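Local coordinates for probable endonuclease 4 (PDB 4HNO), which probably cleaves phosphodiester bonds at apurinic or apyrimidinic sites in DNA during base excision repair, using a cluster of three metal ions, at residues I5-H10 with Q256-L262; N30-P36 with N68-S73; N78-P82 with P113-T119; V149-G153 with A229-H233. One frame throughout, in Å; residues are numbered along the deposited sequence. Where two conformers were deposited one is given.

How the contacts relate
Contacts 1 and 2 are neighbouring strand pairs in one TIM barrel, with centres 11 Å apart. They meet where I7 O lies 2.8 Å from N30 N and where H10 ND1 lies 3.0 Å from Q33 NE2. Contact 1 joins the first barrel strand to the last. Contacts 3 and 4 lie at the ends of barrel strands and in the loops after them; their centres are 15 Å apart, and P113 CD packs 4.3 Å from V149 CG1. Contact 3 is about 29 Å from contact 1 between centres, across the centre of the chain. Contacts 2 and 4 supply metal ligands, H72 from one and D231 and H233 from the other. Contacts 1 and 3 lie near, with side chains about 8 Å from a zinc ion.

Contact 1 of 4, residues I5-H10 with Q256-L262; sequences IKIGAH and QEVPWIL
I5 and W260 carry the apolar part of this contact. The methyl CG2 of I5 sits over one face of the indole, 4.2 Å from the centroid of the W260 six-membered ring, in a CH-pi contact. CG2 lies anti to the backbone N (I5 chi1 -63°) and CG1 beside it; CD1 on that second branch touches W260 CH2 at 3.8 Å. F250 stacks on the same indole, and W260 NE1 bonds to I255 O. Further along, A9 CB meets L262 CB at 4.0 Å.

The backbones form a parallel ladder. W260 N gives to K6 O at 2.8 Å and G8 N to W260 O. L262 N then gives to G8 O, nearly straight at 174°, and H10 N to L262 O. I7, W260, A9 and L262 point to one face of the sheet, where A9, W260 and L262 touch helix 268-284; I261 points to the other.

K6 holds the polar end. Its chain bends at the last torsion (chi4 84°) and brings NZ to E257 O at 3.1 Å, from above the carbonyl plane. The salt bridge from K6 NZ to E257 OE1 is long, 3.6 Å. A water accepts from K6 N and lies within bonding distance of Q256 O and V258 O.

The chemistry implies a barrel closure held by main-chain bonds, with an apolar face against a helix and a lysine amino group anchored on E257, just before the strands.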
loop_
_atom_site.group_PDB
_atom_site.type_symbol
_atom_site.label_atom_id
_atom_site.label_comp_id
_atom_site.label_asym_id
_atom_site.label_seq_id
_atom_site.Cartn_x
_atom_site.Cartn_y
_atom_site.Cartn_z
ATOM N N ILE A 5 16.822 7.503 -1.737
ATOM C CA ILE A 5 15.502 7.253 -1.192
ATOM C C ILE A 5 14.488 7.226 -2.313
ATOM O O ILE A 5 14.535 8.037 -3.244
ATOM C CB ILE A 5 15.148 8.366 -0.183
ATOM C CG1 ILE A 5 16.123 8.345 0.999
ATOM C CG2 ILE A 5 13.708 8.260 0.289
ATOM C CD1 ILE A 5 16.179 7.025 1.746
ATOM N N LYS A 6 13.576 6.265 -2.213
ATOM C CA LYS A 6 12.446 6.135 -3.125
ATOM C C LYS A 6 11.237 6.614 -2.331
ATOM O O LYS A 6 10.891 6.022 -1.327
ATOM C CB LYS A 6 12.277 4.679 -3.559
ATOM C CG LYS A 6 13.477 4.113 -4.336
ATOM C CD LYS A 6 13.344 2.602 -4.487
ATOM C CE LYS A 6 14.610 1.910 -4.923
ATOM N NZ LYS A 6 15.478 1.636 -3.754
ATOM N N ILE A 7 10.655 7.736 -2.749
ATOM C CA ILE A 7 9.622 8.402 -1.989
ATOM C C ILE A 7 8.610 9.058 -2.905
ATOM O O ILE A 7 8.942 9.554 -3.983
ATOM C CB ILE A 7 10.223 9.418 -0.989
ATOM C CG1 ILE A 7 9.144 9.971 -0.063
ATOM C CG2 ILE A 7 10.958 10.542 -1.714
ATOM C CD1 ILE A 7 9.716 10.664 1.181
ATOM N N GLY A 8 7.363 9.042 -2.470
ATOM C CA GLY A 8 6.315 9.762 -3.143
ATOM C C GLY A 8 5.057 9.710 -2.301
ATOM O O GLY A 8 5.129 9.527 -1.091
ATOM N N ALA A 9 3.912 9.874 -2.957
ATOM C CA ALA A 9 2.646 9.976 -2.271
ATOM C C ALA A 9 1.543 9.323 -3.083
ATOM O O ALA A 9 1.712 9.011 -4.264
ATOM C CB ALA A 9 2.294 11.439 -2.014
ATOM N N HIS A 10 0.410 9.121 -2.430
ATOM C CA HIS A 10 -0.818 8.814 -3.120
ATOM C C HIS A 10 -1.238 10.068 -3.888
ATOM O O HIS A 10 -1.348 11.146 -3.313
ATOM C CB HIS A 10 -1.893 8.387 -2.131
ATOM C CG HIS A 10 -3.068 7.837 -2.844
ATOM N ND1 HIS A 10 -3.207 6.497 -3.105
ATOM C CD2 HIS A 10 -4.062 8.466 -3.512
ATOM C CE1 HIS A 10 -4.285 6.319 -3.840
ATOM N NE2 HIS A 10 -4.823 7.494 -4.099
ATOM N N GLN A 256 15.175 1.738 3.829
ATOM C CA GLN A 256 15.532 2.663 2.752
ATOM C C GLN A 256 15.429 2.030 1.363
ATOM O O GLN A 256 15.274 2.741 0.373
ATOM C CB GLN A 256 16.960 3.189 2.933
ATOM C CG GLN A 256 17.134 4.049 4.167
ATOM C CD GLN A 256 18.574 4.486 4.335
ATOM O OE1 GLN A 256 19.332 4.521 3.372
ATOM N NE2 GLN A 256 18.958 4.813 5.558
ATOM N N GLU A 257 15.566 0.715 1.274
ATOM C CA GLU A 257 15.520 0.055 -0.018
ATOM C C GLU A 257 14.133 0.006 -0.649
ATOM O O GLU A 257 14.010 -0.268 -1.837
ATOM C CB GLU A 257 16.103 -1.352 0.094
ATOM C CG GLU A 257 17.624 -1.371 0.176
ATOM C CD GLU A 257 18.312 -0.872 -1.093
ATOM O OE1 GLU A 257 18.027 0.261 -1.535
ATOM O OE2 GLU A 257 19.144 -1.615 -1.651
ATOM N N VAL A 258 13.105 0.282 0.132
ATOM C CA VAL A 258 11.736 0.105 -0.309
ATOM C C VAL A 258 11.100 1.472 -0.542
ATOM O O VAL A 258 11.330 2.387 0.250
ATOM C CB VAL A 258 10.955 -0.666 0.780
ATOM C CG1 VAL A 258 9.504 -0.853 0.369
ATOM C CG2 VAL A 258 11.613 -2.008 1.046
ATOM N N PRO A 259 10.269 1.631 -1.587
ATOM C CA PRO A 259 9.579 2.913 -1.737
ATOM C C PRO A 259 8.690 3.291 -0.550
ATOM O O PRO A 259 7.976 2.454 -0.017
ATOM C CB PRO A 259 8.734 2.733 -3.012
ATOM C CG PRO A 259 9.457 1.683 -3.782
ATOM C CD PRO A 259 9.997 0.735 -2.724
ATOM N N TRP A 260 8.763 4.562 -0.173
ATOM C CA TRP A 260 7.969 5.166 0.901
ATOM C C TRP A 260 6.895 6.022 0.256
ATOM O O TRP A 260 7.202 7.005 -0.414
ATOM C CB TRP A 260 8.849 6.054 1.794
ATOM C CG TRP A 260 9.990 5.347 2.436
ATOM C CD1 TRP A 260 10.204 4.005 2.507
ATOM C CD2 TRP A 260 11.115 5.971 3.089
ATOM N NE1 TRP A 260 11.385 3.757 3.161
ATOM C CE2 TRP A 260 11.961 4.947 3.525
ATOM C CE3 TRP A 260 11.481 7.299 3.330
ATOM C CZ2 TRP A 260 13.174 5.198 4.172
ATOM C CZ3 TRP A 260 12.678 7.548 3.986
ATOM C CH2 TRP A 260 13.503 6.502 4.398
ATOM N N ILE A 261 5.638 5.648 0.470
ATOM C CA ILE A 261 4.511 6.315 -0.148
ATOM C C ILE A 261 3.654 6.947 0.953
ATOM O O ILE A 261 3.083 6.263 1.793
ATOM C CB ILE A 261 3.660 5.323 -0.962
ATOM C CG1 ILE A 261 4.460 4.743 -2.131
ATOM C CG2 ILE A 261 2.361 5.975 -1.417
ATOM C CD1 ILE A 261 4.890 5.747 -3.174
ATOM N N LEU A 262 3.570 8.269 0.925
ATOM C CA LEU A 262 2.771 9.023 1.882
ATOM C C LEU A 262 1.284 8.866 1.606
ATOM O O LEU A 262 0.834 9.066 0.476
ATOM C CB LEU A 262 3.117 10.501 1.769
ATOM C CG LEU A 262 4.553 10.896 2.065
ATOM C CD1 LEU A 262 4.833 12.249 1.454
ATOM C CD2 LEU A 262 4.801 10.907 3.548
HETATM O O HOH W 1 13.329 4.664 0.095
HETATM O O HOH W 2 16.373 3.228 -2.000
HETATM O O HOH W 3 16.120 -0.742 -3.597
#

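Contact 2 of 4, residues N30-P36 with N68-S73; sequences NSFQIFP and NAFCHS. With ZN (zinc ion), chain B.
The ring of F32 overlaps the methyl of A69. A69 CB lies over one face, 4.1 Å from the F32 ring centroid, and its closest ring atom is F32 CZ. On the same side of the sheet, I34 packs beside C71, whose side chain has two conformers; in one of them I34 CG1 is 3.9 Å from C71 SG.

The other side faces the metals. The extended chain of Q33 brings its amide to the edge of the H72 imidazole, with the two planes 88° apart. Q33 NE2 is 3.7 Å from H72 CD2. Q33 OE1 bonds to H218, and Q33 NE2 to H10 and E263. H72 NE2 binds zinc at 2.0 Å, with a water, H112 and E147 as the other ligands. The other ring nitrogen, H72 ND1, gives a hydrogen bond to S73 O at 2.8 Å, on a lone pair and in the ring plane. This bond fixes the rotation of the imidazole and would make NE2 the lone-pair donor to zinc. H72 O is buried against P36 CD at 3.1 Å and has no hydrogen-bond partner.

Four backbone bonds, from F32 N to N68 O through H72 N to I34 O at 2.8 Å, set the parallel register.

The pair belongs to the beta-alpha-beta unit of strand 31-34, helix 49-61 and strand 69-72. Strands 7-10 and 108-115 flank it, while helices 20-26 and 84-104 cover its F32 and C71 side.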
loop_
_atom_site.group_PDB
_atom_site.type_symbol
_atom_site.label_atom_id
_atom_site.label_comp_id
_atom_site.label_asym_id
_atom_site.label_seq_id
_atom_site.Cartn_x
_atom_site.Cartn_y
_atom_site.Cartn_z
ATOM N N ASN A 30 9.745 10.358 -6.575
ATOM C CA ASN A 30 10.196 9.482 -7.654
ATOM C C ASN A 30 9.422 8.165 -7.634
ATOM O O ASN A 30 9.824 7.210 -8.292
ATOM C CB ASN A 30 11.712 9.244 -7.572
ATOM C CG ASN A 30 12.123 8.592 -6.272
ATOM O OD1 ASN A 30 11.302 8.041 -5.550
ATOM N ND2 ASN A 30 13.397 8.662 -5.966
ATOM N N SER A 31 8.300 8.165 -6.905
ATOM C CA SER A 31 7.443 7.007 -6.714
ATOM C C SER A 31 6.022 7.539 -6.550
ATOM O O SER A 31 5.837 8.705 -6.206
ATOM C CB SER A 31 7.837 6.295 -5.413
ATOM O OG SER A 31 9.211 5.934 -5.392
ATOM N N PHE A 32 5.007 6.699 -6.739
ATOM C CA PHE A 32 3.645 7.134 -6.467
ATOM C C PHE A 32 2.714 5.957 -6.306
ATOM O O PHE A 32 3.018 4.840 -6.754
ATOM C CB PHE A 32 3.085 8.067 -7.569
ATOM C CG PHE A 32 3.021 7.460 -8.953
ATOM C CD1 PHE A 32 1.992 6.619 -9.313
ATOM C CD2 PHE A 32 3.963 7.796 -9.905
ATOM C CE1 PHE A 32 1.923 6.102 -10.596
ATOM C CE2 PHE A 32 3.898 7.283 -11.181
ATOM C CZ PHE A 32 2.878 6.446 -11.529
ATOM N N GLN A 33 1.572 6.245 -5.692
ATOM C CA GLN A 33 0.427 5.341 -5.672
ATOM C C GLN A 33 -0.777 6.093 -6.219
ATOM O O GLN A 33 -0.911 7.289 -5.986
ATOM C CB GLN A 33 0.168 4.851 -4.246
ATOM C CG GLN A 33 -1.030 3.921 -4.103
ATOM C CD GLN A 33 -1.125 3.434 -2.678
ATOM O OE1 GLN A 33 -0.663 2.346 -2.348
ATOM N NE2 GLN A 33 -1.706 4.269 -1.837
ATOM N N ILE A 34 -1.634 5.374 -6.932
ATOM C CA ILE A 34 -2.871 5.924 -7.474
ATOM C C ILE A 34 -3.987 4.923 -7.282
ATOM O O ILE A 34 -3.765 3.722 -7.220
ATOM C CB ILE A 34 -2.744 6.244 -8.977
ATOM C CG1 ILE A 34 -2.100 5.090 -9.748
ATOM C CG2 ILE A 34 -1.918 7.511 -9.173
ATOM C CD1 ILE A 34 -2.286 5.159 -11.276
ATOM N N PHE A 35 -5.225 5.405 -7.247
ATOM C CA PHE A 35 -6.373 4.522 -7.458
ATOM C C PHE A 35 -6.450 4.166 -8.956
ATOM O O PHE A 35 -5.952 4.895 -9.795
ATOM C CB PHE A 35 -7.672 5.172 -6.987
ATOM C CG PHE A 35 -7.798 5.270 -5.480
ATOM C CD1 PHE A 35 -7.996 6.490 -4.877
ATOM C CD2 PHE A 35 -7.762 4.141 -4.677
ATOM C CE1 PHE A 35 -8.142 6.575 -3.490
ATOM C CE2 PHE A 35 -7.889 4.225 -3.307
ATOM C CZ PHE A 35 -8.079 5.440 -2.711
ATOM N N PRO A 36 -7.117 3.067 -9.295
ATOM C CA PRO A 36 -7.213 2.657 -10.705
ATOM C C PRO A 36 -8.431 3.236 -11.413
ATOM O O PRO A 36 -8.576 3.043 -12.606
ATOM C CB PRO A 36 -7.289 1.122 -10.623
ATOM C CG PRO A 36 -7.590 0.807 -9.195
ATOM C CD PRO A 36 -7.607 2.023 -8.386
ATOM N N ASN A 68 8.400 1.535 -8.806
ATOM C CA ASN A 68 8.037 2.528 -7.814
ATOM C C ASN A 68 6.633 3.100 -8.027
ATOM O O ASN A 68 6.307 4.119 -7.418
ATOM C CB ASN A 68 9.025 3.701 -7.824
ATOM C CG ASN A 68 10.476 3.298 -7.532
ATOM O OD1 ASN A 68 10.834 2.136 -7.277
ATOM N ND2 ASN A 68 11.333 4.303 -7.581
ATOM N N ALA A 69 5.835 2.447 -8.873
ATOM C CA ALA A 69 4.507 2.914 -9.230
ATOM C C ALA A 69 3.500 1.844 -8.831
ATOM O O ALA A 69 3.645 0.678 -9.202
ATOM C CB ALA A 69 4.430 3.196 -10.732
ATOM N N PHE A 70 2.487 2.246 -8.079
ATOM C CA PHE A 70 1.569 1.306 -7.468
ATOM C C PHE A 70 0.132 1.768 -7.647
ATOM O O PHE A 70 -0.141 2.968 -7.584
ATOM C CB PHE A 70 1.843 1.220 -5.937
ATOM C CG PHE A 70 3.262 0.905 -5.601
ATOM C CD1 PHE A 70 4.200 1.917 -5.476
ATOM C CD2 PHE A 70 3.680 -0.410 -5.413
ATOM C CE1 PHE A 70 5.499 1.643 -5.144
ATOM C CE2 PHE A 70 4.979 -0.695 -5.093
ATOM C CZ PHE A 70 5.892 0.349 -4.955
ATOM N N CYS A 71 -0.796 0.826 -7.765
ATOM C CA CYS A 71 -2.201 1.127 -7.612
ATOM C C CYS A 71 -2.684 0.642 -6.253
ATOM O O CYS A 71 -2.219 -0.380 -5.752
ATOM C CB CYS A 71 -3.076 0.492 -8.688
ATOM S SG CYS A 71 -3.153 1.384 -10.255
ATOM N N HIS A 72 -3.610 1.376 -5.662
ATOM C CA HIS A 72 -4.361 0.939 -4.480
ATOM C C HIS A 72 -5.768 0.584 -4.932
ATOM O O HIS A 72 -6.408 1.338 -5.637
ATOM C CB HIS A 72 -4.433 2.047 -3.427
ATOM C CG HIS A 72 -4.789 1.575 -2.044
ATOM N ND1 HIS A 72 -5.966 0.938 -1.729
ATOM C CD2 HIS A 72 -4.098 1.671 -0.883
ATOM C CE1 HIS A 72 -5.972 0.655 -0.428
ATOM N NE2 HIS A 72 -4.849 1.095 0.116
ATOM N N SER A 73 -6.235 -0.586 -4.521
ATOM C CA SER A 73 -7.537 -1.113 -4.851
ATOM C C SER A 73 -8.600 -0.284 -4.173
ATOM O O SER A 73 -8.360 0.361 -3.150
ATOM C CB SER A 73 -7.563 -2.573 -4.392
ATOM O OG SER A 73 -8.781 -3.225 -4.573
HETATM ZN ZN ZN B . -4.402 0.920 2.111
HETATM O O HOH W 4 -3.764 2.511 2.974
#

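Contact 3 of 4, residues N78-P82 with P113-T119; sequences NLASP and PGSHLGT
An Asx turn lies within the loop between strand 69-72 and helix 84-104, and its asparagine clasps the end of strand 108-115. N78 OD1 accepts from S115 N at 2.9 Å and from A80 N at 3.0 Å. The two donors reach it from opposite faces of the amide plane. N78 ND2 gives to S115 O at 3.0 Å, on a lone pair of that carbonyl and in the amide plane of N78. The amide is thus bonded at both ends, which fixes its flip. CG is anti to the backbone N (N78 chi1 -179°), and this carries the group across to S115.

The type I turn from N78 to S81 lies against G114, whose CA is 3.2 Å from N78 OD1. A water accepts from L79 N and probably gives to P113 O. This is a joint between two beta-to-alpha loops of the TIM barrel, and helix 121-136 packs against it.

Further out, P82 fits against the type I' turn from H116 to T119. P82 CB touches T119 OG1 at 3.6 Å, and P82 CD meets L117 CD1 at 4.0 Å, the two side chains crossing at about a right angle. T119 OG1 gives to H116 O at 2.7 Å within the turn, and R127 bonds to both A80 O and T119 OG1.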
loop_
_atom_site.group_PDB
_atom_site.type_symbol
_atom_site.label_atom_id
_atom_site.label_comp_id
_atom_site.label_asym_id
_atom_site.label_seq_id
_atom_site.Cartn_x
_atom_site.Cartn_y
_atom_site.Cartn_z
ATOM N N ASN A 78 -14.114 -6.335 -0.823
ATOM C CA ASN A 78 -13.949 -7.029 0.444
ATOM C C ASN A 78 -14.050 -8.525 0.214
ATOM O O ASN A 78 -15.125 -9.117 0.280
ATOM C CB ASN A 78 -14.985 -6.574 1.457
ATOM C CG ASN A 78 -14.800 -7.263 2.778
ATOM O OD1 ASN A 78 -13.821 -7.983 2.983
ATOM N ND2 ASN A 78 -15.755 -7.089 3.686
ATOM N N LEU A 79 -12.895 -9.120 -0.055
ATOM C CA LEU A 79 -12.810 -10.551 -0.323
ATOM C C LEU A 79 -13.044 -11.422 0.913
ATOM O O LEU A 79 -13.133 -12.634 0.779
ATOM C CB LEU A 79 -11.450 -10.913 -0.911
ATOM C CG LEU A 79 -11.098 -10.302 -2.266
ATOM C CD1 LEU A 79 -9.679 -10.753 -2.644
ATOM C CD2 LEU A 79 -12.095 -10.674 -3.340
ATOM N N ALA A 80 -13.141 -10.810 2.098
ATOM C CA ALA A 80 -13.502 -11.560 3.296
ATOM C C ALA A 80 -14.985 -11.481 3.608
ATOM O O ALA A 80 -15.430 -12.090 4.576
ATOM C CB ALA A 80 -12.708 -11.095 4.503
ATOM N N SER A 81 -15.762 -10.756 2.822
ATOM C CA SER A 81 -17.151 -10.543 3.177
ATOM C C SER A 81 -17.882 -11.859 3.315
ATOM O O SER A 81 -17.769 -12.730 2.454
ATOM C CB SER A 81 -17.862 -9.734 2.109
ATOM O OG SER A 81 -19.230 -9.607 2.449
ATOM N N PRO A 82 -18.709 -11.998 4.348
ATOM C CA PRO A 82 -19.559 -13.184 4.478
ATOM C C PRO A 82 -20.845 -13.069 3.658
ATOM O O PRO A 82 -21.681 -13.961 3.746
ATOM C CB PRO A 82 -19.866 -13.211 5.979
ATOM C CG PRO A 82 -19.907 -11.768 6.339
ATOM C CD PRO A 82 -18.808 -11.119 5.521
ATOM N N PRO A 113 -6.762 -6.812 2.981
ATOM C CA PRO A 113 -7.292 -8.173 2.850
ATOM C C PRO A 113 -8.802 -8.287 2.918
ATOM O O PRO A 113 -9.388 -9.031 2.121
ATOM C CB PRO A 113 -6.601 -8.911 4.002
ATOM C CG PRO A 113 -5.274 -8.202 4.126
ATOM C CD PRO A 113 -5.616 -6.753 3.921
ATOM N N GLY A 114 -9.419 -7.599 3.858
ATOM C CA GLY A 114 -10.854 -7.639 3.995
ATOM C C GLY A 114 -11.286 -7.674 5.452
ATOM O O GLY A 114 -10.472 -7.720 6.377
ATOM N N SER A 115 -12.603 -7.645 5.630
ATOM C CA SER A 115 -13.217 -7.779 6.945
ATOM C C SER A 115 -14.246 -8.899 6.909
ATOM O O SER A 115 -15.102 -8.934 6.025
ATOM C CB SER A 115 -13.906 -6.512 7.369
ATOM O OG SER A 115 -14.725 -6.800 8.512
ATOM N N HIS A 116 -14.182 -9.797 7.903
ATOM C CA HIS A 116 -15.136 -10.888 8.018
ATOM C C HIS A 116 -16.412 -10.513 8.733
ATOM O O HIS A 116 -17.321 -11.331 8.887
ATOM C CB HIS A 116 -14.508 -12.103 8.685
ATOM C CG HIS A 116 -13.910 -11.813 10.016
ATOM N ND1 HIS A 116 -14.664 -11.491 11.118
ATOM C CD2 HIS A 116 -12.616 -11.762 10.400
ATOM C CE1 HIS A 116 -13.845 -11.265 12.131
ATOM N NE2 HIS A 116 -12.599 -11.416 11.719
ATOM N N LEU A 117 -16.491 -9.267 9.189
ATOM C CA LEU A 117 -17.693 -8.745 9.861
ATOM C C LEU A 117 -18.156 -9.581 11.074
ATOM O O LEU A 117 -19.351 -9.639 11.406
ATOM C CB LEU A 117 -18.837 -8.578 8.853
ATOM C CG LEU A 117 -18.708 -7.374 7.908
ATOM C CD1 LEU A 117 -17.612 -7.598 6.877
ATOM C CD2 LEU A 117 -20.025 -7.048 7.207
ATOM N N GLY A 118 -17.193 -10.201 11.748
ATOM C CA GLY A 118 -17.452 -10.993 12.943
ATOM C C GLY A 118 -17.847 -12.447 12.710
ATOM O O GLY A 118 -18.403 -13.083 13.590
ATOM N N THR A 119 -17.546 -12.978 11.530
ATOM C CA THR A 119 -17.889 -14.351 11.168
ATOM C C THR A 119 -16.688 -15.296 11.158
ATOM O O THR A 119 -16.803 -16.444 10.719
ATOM C CB THR A 119 -18.577 -14.426 9.796
ATOM O OG1 THR A 119 -17.664 -14.029 8.767
ATOM C CG2 THR A 119 -19.828 -13.560 9.763
HETATM O O HOH W 5 -10.455 -7.794 -0.115
#

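Contact 4 of 4, residues V149-G153 with A229-H233; sequences VSQKG and AKDRH. With MN (manganese (II) ion), chain C.
K152 and A229 bury the most surface here; D231 and S150 follow with less. The lysine chain runs over the 229-231 backbone, and K152 CG lies 3.3 Å from A229 O. A bend at its third torsion (chi3 71°) turns NZ towards K230 O, where it gives a hydrogen bond of 3.2 Å from above the carbonyl plane. R232 NH1 is also near K152 NZ, at 3.4 Å. These like charges probably oppose each other, though R232 NH1 is held by its bond to D231 O. The methyl of A229 packs on Q151 O, CB to O 3.7 Å.

D231 crosses the lysine at about a right angle and also meets S150, whose OG is 3.4 Å from D231 CB. S150 OG bonds to D187, which also takes the backbone N of D231, so one carboxylate positions both loops. Two waters give to D231 OD1; one accepts from S150 N, the other from K152 NZ.

The remaining oxygen, D231 OD2, binds manganese at 2.0 Å, and H233 NE2 binds it at 2.1 Å. H184 is the third protein ligand. Both manganese and zinc are bound by H184, D231 and H233, which form one metal site of the cluster typical of the endonuclease IV family.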
loop_
_atom_site.group_PDB
_atom_site.type_symbol
_atom_site.label_atom_id
_atom_site.label_comp_id
_atom_site.label_asym_id
_atom_site.label_seq_id
_atom_site.Cartn_x
_atom_site.Cartn_y
_atom_site.Cartn_z
ATOM N N VAL A 149 -3.363 -3.701 8.162
ATOM C CA VAL A 149 -4.457 -2.814 8.494
ATOM C C VAL A 149 -4.548 -2.679 10.015
ATOM O O VAL A 149 -3.817 -3.305 10.774
ATOM C CB VAL A 149 -5.782 -3.301 7.878
ATOM C CG1 VAL A 149 -5.699 -3.239 6.357
ATOM C CG2 VAL A 149 -6.148 -4.688 8.366
ATOM N N SER A 150 -5.481 -1.853 10.452
ATOM C CA SER A 150 -5.731 -1.678 11.876
ATOM C C SER A 150 -6.774 -2.684 12.364
ATOM O O SER A 150 -7.568 -3.226 11.585
ATOM C CB SER A 150 -6.182 -0.252 12.141
ATOM O OG SER A 150 -5.240 0.659 11.629
ATOM N N GLN A 151 -6.768 -2.929 13.665
ATOM C CA GLN A 151 -7.640 -3.922 14.286
ATOM C C GLN A 151 -8.983 -3.276 14.613
ATOM O O GLN A 151 -9.245 -2.892 15.754
ATOM C CB GLN A 151 -6.987 -4.496 15.536
ATOM C CG GLN A 151 -7.719 -5.667 16.088
ATOM C CD GLN A 151 -7.179 -6.147 17.402
ATOM O OE1 GLN A 151 -6.352 -5.500 18.030
ATOM N NE2 GLN A 151 -7.666 -7.289 17.843
ATOM N N LYS A 152 -9.808 -3.147 13.594
ATOM C CA LYS A 152 -11.108 -2.505 13.692
ATOM C C LYS A 152 -12.096 -3.423 13.020
ATOM O O LYS A 152 -11.825 -3.981 11.958
ATOM C CB LYS A 152 -11.109 -1.149 12.994
ATOM C CG LYS A 152 -10.065 -0.187 13.520
ATOM C CD LYS A 152 -9.956 1.033 12.641
ATOM C CE LYS A 152 -11.179 1.919 12.773
ATOM N NZ LYS A 152 -11.104 3.119 11.894
ATOM N N GLY A 153 -13.217 -3.579 13.715
ATOM C CA GLY A 153 -14.238 -4.545 13.401
ATOM C C GLY A 153 -13.660 -5.900 13.119
ATOM O O GLY A 153 -12.880 -6.479 13.871
ATOM N N ALA A 229 -5.332 1.294 17.623
ATOM C CA ALA A 229 -6.311 0.679 16.709
ATOM C C ALA A 229 -7.316 1.682 16.132
ATOM O O ALA A 229 -8.472 1.343 15.954
ATOM C CB ALA A 229 -7.012 -0.499 17.386
ATOM N N LYS A 230 -6.865 2.883 15.780
ATOM C CA LYS A 230 -7.769 3.957 15.348
ATOM C C LYS A 230 -7.781 4.246 13.849
ATOM O O LYS A 230 -8.760 4.788 13.341
ATOM C CB LYS A 230 -7.428 5.260 16.072
ATOM C CG LYS A 230 -7.772 5.242 17.551
ATOM C CD LYS A 230 -9.270 5.248 17.803
ATOM C CE LYS A 230 -9.588 5.204 19.290
ATOM N NZ LYS A 230 -11.039 5.402 19.528
ATOM N N ASP A 231 -6.695 3.939 13.151
ATOM C CA ASP A 231 -6.545 4.236 11.718
ATOM C C ASP A 231 -6.895 5.677 11.366
ATOM O O ASP A 231 -7.753 5.960 10.553
ATOM C CB ASP A 231 -7.333 3.279 10.857
ATOM C CG ASP A 231 -6.877 3.298 9.406
ATOM O OD1 ASP A 231 -7.450 2.565 8.590
ATOM O OD2 ASP A 231 -5.898 4.015 9.078
ATOM N N ARG A 232 -6.144 6.586 11.969
ATOM C CA ARG A 232 -6.183 7.995 11.607
ATOM C C ARG A 232 -4.756 8.463 11.333
ATOM O O ARG A 232 -3.930 8.645 12.253
ATOM C CB ARG A 232 -6.853 8.834 12.706
ATOM C CG ARG A 232 -8.342 8.531 12.897
ATOM C CD ARG A 232 -9.151 8.845 11.642
ATOM N NE ARG A 232 -10.592 8.690 11.844
ATOM C CZ ARG A 232 -11.267 7.560 11.643
ATOM N NH1 ARG A 232 -10.638 6.461 11.236
ATOM N NH2 ARG A 232 -12.577 7.526 11.853
ATOM N N HIS A 233 -4.466 8.633 10.041
ATOM C CA HIS A 233 -3.138 8.998 9.624
ATOM C C HIS A 233 -2.840 10.449 9.999
ATOM O O HIS A 233 -3.734 11.293 10.084
ATOM C CB HIS A 233 -2.984 8.872 8.104
ATOM C CG HIS A 233 -3.338 7.533 7.531
ATOM N ND1 HIS A 233 -3.181 7.279 6.189
ATOM C CD2 HIS A 233 -3.885 6.409 8.054
ATOM C CE1 HIS A 233 -3.607 6.047 5.924
ATOM N NE2 HIS A 233 -4.051 5.500 7.041
HETATM MN MN MN C . -5.427 3.866 7.107
HETATM O O HOH W 6 -7.035 -0.252 8.663
HETATM O O HOH W 7 -10.173 2.105 9.010
#